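PDB 3KKG: putative SnoaL-like polyketide cyclase from Jannaschia sp., which is of unproven function but probably acts on a small organic substrate, as do the SnoaL-like polyketide cyclases whose NTF2-type fold it shares. Local coordinates for residues 64-70 with 94-100; 111-116 with 127-132. One frame throughout, in Å; residues are numbered along the deposited sequence. Where two conformers were deposited one is given.

Contact 1: 64-70 with 94-100; sequences LFEGFPR and AQDGPFL
Gly67 and Gly97 bring the two backbones together, their CA atoms 4.0 Å apart where the end of helix 54-67 meets the loop that follows strand 84-94. One backbone hydrogen bond joins them, from Gly97 N to Gly67 O at 3.1 Å, with the donor well above the carbonyl plane; CA-H...O contacts supplement it, including Gly97 CA to Glu66 O. The fit leaves no room for a methyl group on either glycine: on Gly67 it would strike the Phe99 ring, on Gly97 the Glu66 carbonyl. Phe68 and Phe99 form an edge-to-face pair, centroids 4.9 Å apart and planes at 81°. Phe99 CG lies anti to the backbone N (chi1 -172°), which sets one ring face before CE1 of Phe68, while CG of Leu100 covers the opposite face. Phe68 in turn receives the CA of Gln95 over one of its own faces, a CH-pi contact 4.1 Å from CA to the ring centroid. CD2 of Leu64 packs against CE1 of Phe99 at 3.8 Å. Val136 and Ile140 of helix 133-140 touch Phe68 and Phe99, respectively. In one of two conformers of Arg70, NH1 approaches Asp96 OD2 at 3.7 Å, a long and doubtful salt bridge. A water joins Arg70 N to Ala94 O. The chemistry thus divides into a buried aromatic side and a hydrated one.

Contact 2: 111-116 with 127-132; sequences VPDVTL and MRYFTD
Val111 meets Thr131 at the start of this antiparallel pairing, its CG2 methyl 3.4 Å from Thr131 OG1. That hydroxyl donates to the carbonyl of Pro112, OG1 to O 2.7 Å, and lies anti to its own backbone N (chi1 -171°), which turns it toward the neighbouring strand. At Asp113, OD2 accepts the Tyr129 OH through its anti lone pair at 2.7 Å, the carboxylate standing almost perpendicular to the ring (89°). Val114 pairs with Phe130 through two backbone hydrogen bonds, and its CG1 lies alongside Phe130 CB on the face turned to the second subunit, where Val114 packs on Phe130 of that subunit. Thr115 returns to the Asp113 face: its OG1 sits in the plane of the Tyr129 ring, 3.4 Å from CD1, and its CG2 presses tightly on CG of selenomethionine Met127, also at 3.4 Å. Leu116 closes the segment with another pair of backbone bonds to Arg128, and Leu116 CD1 lies at the edge of the Phe130 ring, 4.1 Å from Phe130 CD1. A phenylalanine in place of Tyr129 would probably leave the buried Asp113 carboxylate without this hydroxyl donor and more able to turn. The hairpin thus presents a polar Asp-Tyr pair on one face, and on the other an apolar patch of Val114, Leu116 and Phe130 flanked by Arg128, which forms salt bridges with Glu126 and with Glu76 of the second subunit.

Overall arrangement
Contact 1 is complete in sequence before contact 2 begins; their centres lie about 17 Å apart and their nearest atoms about 6 Å, without touching. Contact 1 ties the end of helix 54-67 to the loop connecting strands 84-94 and 108-120, and contact 2 pairs strand 108-120 with strand 123-131 in the same sheet. Helix 133-140, which Asp132 caps, carries the residues that cover the aromatic pair of contact 1. The side chains of Leu64 in contact 1 and Tyr129 in contact 2 each lie about 4 Å from a bound diethylene glycol, probably from crystallisation. Glycols of this kind can lodge where a ligand would, consistent with a ligand cavity between helices and sheet as in NTF2-like relatives.

Contact 1: 64-70 with 94-100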
loop_
_atom_site.group_PDB
_atom_site.type_symbol
_atom_site.label_atom_id
_atom_site.label_comp_id
_atom_site.label_asym_id
_atom_site.label_seq_id
_atom_site.Cartn_x
_atom_site.Cartn_y
_atom_site.Cartn_z
ATOM N N LEU A 64 -9.120 11.696 -10.933
ATOM C CA LEU A 64 -8.089 10.743 -11.259
ATOM C C LEU A 64 -8.337 10.058 -12.600
ATOM O O LEU A 64 -7.436 9.870 -13.406
ATOM C CB LEU A 64 -7.933 9.688 -10.130
ATOM C CG LEU A 64 -7.543 10.161 -8.730
ATOM C CD1 LEU A 64 -7.589 8.982 -7.722
ATOM C CD2 LEU A 64 -6.151 10.795 -8.746
ATOM N N PHE A 65 -9.577 9.575 -12.829
ATOM C CA PHE A 65 -9.915 8.882 -14.042
ATOM C C PHE A 65 -9.936 9.754 -15.304
ATOM O O PHE A 65 -9.879 9.233 -16.386
ATOM C CB PHE A 65 -11.210 8.071 -13.875
ATOM C CG PHE A 65 -10.968 6.778 -13.108
ATOM C CD1 PHE A 65 -11.008 6.753 -11.755
ATOM C CD2 PHE A 65 -10.653 5.631 -13.794
ATOM C CE1 PHE A 65 -10.723 5.606 -11.039
ATOM C CE2 PHE A 65 -10.396 4.465 -13.127
ATOM C CZ PHE A 65 -10.422 4.447 -11.736
ATOM N N GLU A 66 -10.009 11.075 -15.154
ATOM C CA GLU A 66 -9.803 11.904 -16.327
ATOM C C GLU A 66 -8.384 11.723 -16.890
ATOM O O GLU A 66 -8.135 11.913 -18.068
ATOM C CB GLU A 66 -10.085 13.369 -16.010
ATOM C CG GLU A 66 -11.547 13.580 -15.855
ATOM C CD GLU A 66 -11.917 14.918 -15.320
ATOM O OE1 GLU A 66 -11.028 15.745 -14.985
ATOM O OE2 GLU A 66 -13.137 15.157 -15.261
ATOM N N GLY A 67 -7.434 11.422 -16.031
ATOM C CA GLY A 67 -6.082 11.234 -16.486
ATOM C C GLY A 67 -5.925 9.930 -17.242
ATOM O O GLY A 67 -5.138 9.874 -18.183
ATOM N N PHE A 68 -6.623 8.883 -16.765
ATOM C CA PHE A 68 -6.494 7.533 -17.332
ATOM C C PHE A 68 -7.914 7.001 -17.616
ATOM O O PHE A 68 -8.398 6.133 -16.912
ATOM C CB PHE A 68 -5.772 6.606 -16.379
ATOM C CG PHE A 68 -4.348 6.986 -16.101
ATOM C CD1 PHE A 68 -4.050 7.904 -15.114
ATOM C CD2 PHE A 68 -3.289 6.460 -16.848
ATOM C CE1 PHE A 68 -2.745 8.268 -14.860
ATOM C CE2 PHE A 68 -1.955 6.790 -16.559
ATOM C CZ PHE A 68 -1.692 7.706 -15.579
ATOM N N PRO A 69 -8.591 7.518 -18.637
ATOM C CA PRO A 69 -9.987 7.199 -18.785
ATOM C C PRO A 69 -10.315 5.773 -19.128
ATOM O O PRO A 69 -11.471 5.347 -18.934
ATOM C CB PRO A 69 -10.444 8.138 -19.918
ATOM C CG PRO A 69 -9.272 8.844 -20.357
ATOM C CD PRO A 69 -8.126 8.543 -19.603
ATOM N N ARG A 70 -9.360 5.033 -19.710
ATOM C CA ARG A 70 -9.519 3.582 -20.023
ATOM C C ARG A 70 -8.777 2.678 -19.010
ATOM O O ARG A 70 -8.607 1.491 -19.272
ATOM C CB ARG A 70 -9.021 3.198 -21.448
ATOM C CG ARG A 70 -9.857 3.680 -22.663
ATOM C CD ARG A 70 -9.366 3.041 -24.000
ATOM N NE ARG A 70 -10.078 3.589 -25.194
ATOM C CZ ARG A 70 -9.675 4.682 -25.870
ATOM N NH1 ARG A 70 -8.572 5.287 -25.509
ATOM N NH2 ARG A 70 -10.372 5.132 -26.875
ATOM N N ALA A 94 -3.165 4.227 -20.429
ATOM C CA ALA A 94 -2.477 5.389 -20.965
ATOM C C ALA A 94 -2.959 6.674 -20.332
ATOM O O ALA A 94 -4.171 6.852 -20.168
ATOM C CB ALA A 94 -2.696 5.457 -22.488
ATOM N N GLN A 95 -2.029 7.588 -20.146
ATOM C CA GLN A 95 -2.351 8.901 -19.543
ATOM C C GLN A 95 -2.862 9.827 -20.656
ATOM O O GLN A 95 -2.171 10.747 -21.059
ATOM C CB GLN A 95 -1.144 9.492 -18.802
ATOM C CG GLN A 95 -1.563 10.752 -18.030
ATOM C CD GLN A 95 -0.711 11.957 -18.318
ATOM O OE1 GLN A 95 0.391 11.863 -18.885
ATOM N NE2 GLN A 95 -1.237 13.126 -17.954
ATOM N N ASP A 96 -4.092 9.587 -21.111
ATOM C CA ASP A 96 -4.663 10.322 -22.203
ATOM C C ASP A 96 -5.353 11.633 -21.810
ATOM O O ASP A 96 -5.809 12.382 -22.665
ATOM C CB ASP A 96 -5.710 9.469 -22.913
ATOM C CG ASP A 96 -5.108 8.346 -23.807
ATOM O OD1 ASP A 96 -3.929 8.394 -24.163
ATOM O OD2 ASP A 96 -5.920 7.465 -24.168
ATOM N N GLY A 97 -5.456 11.838 -20.504
ATOM C CA GLY A 97 -5.970 13.117 -19.961
ATOM C C GLY A 97 -5.034 13.752 -18.958
ATOM O O GLY A 97 -4.035 13.184 -18.543
ATOM N N PRO A 98 -5.400 14.984 -18.560
ATOM C CA PRO A 98 -4.590 15.635 -17.566
ATOM C C PRO A 98 -4.580 14.866 -16.258
ATOM O O PRO A 98 -5.609 14.269 -15.891
ATOM C CB PRO A 98 -5.304 16.973 -17.326
ATOM C CG PRO A 98 -6.457 16.998 -18.125
ATOM C CD PRO A 98 -6.584 15.751 -18.945
ATOM N N PHE A 99 -3.433 14.797 -15.610
ATOM C CA PHE A 99 -3.302 14.031 -14.328
ATOM C C PHE A 99 -2.342 14.740 -13.356
ATOM O O PHE A 99 -1.166 14.848 -13.628
ATOM C CB PHE A 99 -2.769 12.628 -14.624
ATOM C CG PHE A 99 -2.774 11.709 -13.424
ATOM C CD1 PHE A 99 -3.970 11.209 -12.940
ATOM C CD2 PHE A 99 -1.602 11.324 -12.826
ATOM C CE1 PHE A 99 -3.964 10.309 -11.864
ATOM C CE2 PHE A 99 -1.619 10.467 -11.742
ATOM C CZ PHE A 99 -2.796 9.940 -11.294
ATOM N N LEU A 100 -2.912 15.182 -12.257
ATOM C CA LEU A 100 -2.138 15.789 -11.161
ATOM C C LEU A 100 -1.153 16.856 -11.654
ATOM O O LEU A 100 0.053 16.897 -11.291
ATOM C CB LEU A 100 -1.443 14.700 -10.324
ATOM C CG LEU A 100 -2.370 13.638 -9.732
ATOM C CD1 LEU A 100 -1.533 12.668 -8.829
ATOM C CD2 LEU A 100 -3.586 14.237 -8.998
HETATM O O HOH W 1 -6.657 5.495 -20.277
HETATM O O HOH W 2 -6.639 5.035 -23.178
#

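Contact 2: 111-116 with 127-132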
loop_
_atom_site.group_PDB
_atom_site.type_symbol
_atom_site.label_atom_id
_atom_site.label_comp_id
_atom_site.label_asym_id
_atom_site.label_seq_id
_atom_site.Cartn_x
_atom_site.Cartn_y
_atom_site.Cartn_z
ATOM N N VAL A 111 1.436 -0.688 -13.111
ATOM C CA VAL A 111 1.854 -0.595 -11.719
ATOM C C VAL A 111 0.986 -1.435 -10.783
ATOM O O VAL A 111 -0.211 -1.555 -11.014
ATOM C CB VAL A 111 1.886 0.881 -11.200
ATOM C CG1 VAL A 111 3.070 1.639 -11.818
ATOM C CG2 VAL A 111 0.530 1.586 -11.427
ATOM N N PRO A 112 1.582 -1.945 -9.721
ATOM C CA PRO A 112 0.799 -2.574 -8.645
ATOM C C PRO A 112 0.168 -1.505 -7.777
ATOM O O PRO A 112 0.666 -0.368 -7.687
ATOM C CB PRO A 112 1.848 -3.384 -7.892
ATOM C CG PRO A 112 3.080 -2.473 -7.944
ATOM C CD PRO A 112 3.009 -1.839 -9.350
ATOM N N ASP A 113 -0.868 -1.873 -7.047
ATOM C CA ASP A 113 -1.451 -0.979 -6.074
ATOM C C ASP A 113 -2.005 -1.773 -4.924
ATOM O O ASP A 113 -2.010 -3.021 -4.930
ATOM C CB ASP A 113 -2.409 -0.030 -6.704
ATOM C CG ASP A 113 -3.734 -0.592 -7.048
ATOM O OD1 ASP A 113 -4.012 -1.779 -6.811
ATOM O OD2 ASP A 113 -4.550 0.169 -7.639
ATOM N N VAL A 114 -2.507 -1.072 -3.943
ATOM C CA VAL A 114 -3.198 -1.679 -2.783
ATOM C C VAL A 114 -4.224 -0.696 -2.261
ATOM O O VAL A 114 -3.989 0.509 -2.142
ATOM C CB VAL A 114 -2.215 -2.098 -1.705
ATOM C CG1 VAL A 114 -1.409 -0.951 -1.172
ATOM C CG2 VAL A 114 -3.000 -2.788 -0.555
ATOM N N THR A 115 -5.463 -1.179 -2.054
ATOM C CA THR A 115 -6.572 -0.404 -1.507
ATOM C C THR A 115 -6.988 -1.058 -0.218
ATOM O O THR A 115 -7.226 -2.291 -0.219
ATOM C CB THR A 115 -7.732 -0.296 -2.528
ATOM O OG1 THR A 115 -7.177 -0.011 -3.842
ATOM C CG2 THR A 115 -8.720 0.760 -2.149
ATOM N N LEU A 116 -7.125 -0.265 0.832
ATOM C CA LEU A 116 -7.387 -0.776 2.165
ATOM C C LEU A 116 -8.722 -0.209 2.601
ATOM O O LEU A 116 -8.848 1.018 2.839
ATOM C CB LEU A 116 -6.240 -0.357 3.092
ATOM C CG LEU A 116 -4.868 -0.824 2.575
ATOM C CD1 LEU A 116 -3.959 0.340 2.360
ATOM C CD2 LEU A 116 -4.249 -1.811 3.498
HETATM N N MSE A 127 -11.511 4.339 2.753
HETATM C CA MSE A 127 -10.680 3.734 1.756
HETATM C C MSE A 127 -9.326 4.427 1.768
HETATM O O MSE A 127 -9.298 5.646 1.639
HETATM C CB MSE A 127 -11.327 3.898 0.379
HETATM C CG MSE A 127 -10.574 3.290 -0.764
HETATM SE SE MSE A 127 -11.552 3.535 -2.406
HETATM C CE MSE A 127 -11.199 5.321 -2.593
ATOM N N ARG A 128 -8.252 3.672 1.984
ATOM C CA ARG A 128 -6.894 4.168 1.912
ATOM C C ARG A 128 -6.230 3.557 0.704
ATOM O O ARG A 128 -6.490 2.410 0.352
ATOM C CB ARG A 128 -6.091 3.786 3.163
ATOM C CG ARG A 128 -6.660 4.310 4.438
ATOM C CD ARG A 128 -5.960 3.701 5.656
ATOM N NE ARG A 128 -6.483 4.251 6.893
ATOM C CZ ARG A 128 -5.818 4.124 8.036
ATOM N NH1 ARG A 128 -4.637 3.523 8.086
ATOM N NH2 ARG A 128 -6.347 4.619 9.155
ATOM N N TYR A 129 -5.410 4.313 0.004
ATOM C CA TYR A 129 -4.849 3.905 -1.254
ATOM C C TYR A 129 -3.362 4.169 -1.354
ATOM O O TYR A 129 -2.883 5.252 -1.061
ATOM C CB TYR A 129 -5.596 4.639 -2.401
ATOM C CG TYR A 129 -5.151 4.170 -3.752
ATOM C CD1 TYR A 129 -5.580 2.946 -4.231
ATOM C CD2 TYR A 129 -4.317 4.914 -4.544
ATOM C CE1 TYR A 129 -5.137 2.463 -5.422
ATOM C CE2 TYR A 129 -3.886 4.436 -5.765
ATOM C CZ TYR A 129 -4.311 3.226 -6.206
ATOM O OH TYR A 129 -3.874 2.723 -7.415
ATOM N N PHE A 130 -2.669 3.211 -1.994
ATOM C CA PHE A 130 -1.305 3.430 -2.456
ATOM C C PHE A 130 -1.061 2.772 -3.786
ATOM O O PHE A 130 -1.455 1.620 -3.992
ATOM C CB PHE A 130 -0.256 2.824 -1.537
ATOM C CG PHE A 130 -0.272 3.319 -0.128
ATOM C CD1 PHE A 130 -1.085 2.757 0.821
ATOM C CD2 PHE A 130 0.610 4.311 0.296
ATOM C CE1 PHE A 130 -1.071 3.221 2.158
ATOM C CE2 PHE A 130 0.654 4.752 1.604
ATOM C CZ PHE A 130 -0.170 4.228 2.512
ATOM N N THR A 131 -0.336 3.439 -4.671
ATOM C CA THR A 131 0.362 2.829 -5.808
ATOM C C THR A 131 1.797 3.281 -5.814
ATOM O O THR A 131 2.255 3.906 -4.883
ATOM C CB THR A 131 -0.409 3.063 -7.108
ATOM O OG1 THR A 131 0.199 2.277 -8.162
ATOM C CG2 THR A 131 -0.403 4.526 -7.564
ATOM N N ASP A 132 2.523 3.024 -6.913
ATOM C CA ASP A 132 3.863 3.622 -7.042
ATOM C C ASP A 132 3.686 4.941 -7.803
ATOM O O ASP A 132 3.921 5.084 -8.997
ATOM C CB ASP A 132 4.795 2.710 -7.818
ATOM C CG ASP A 132 6.244 3.181 -7.722
ATOM O OD1 ASP A 132 6.486 4.364 -7.349
ATOM O OD2 ASP A 132 7.155 2.389 -8.065
#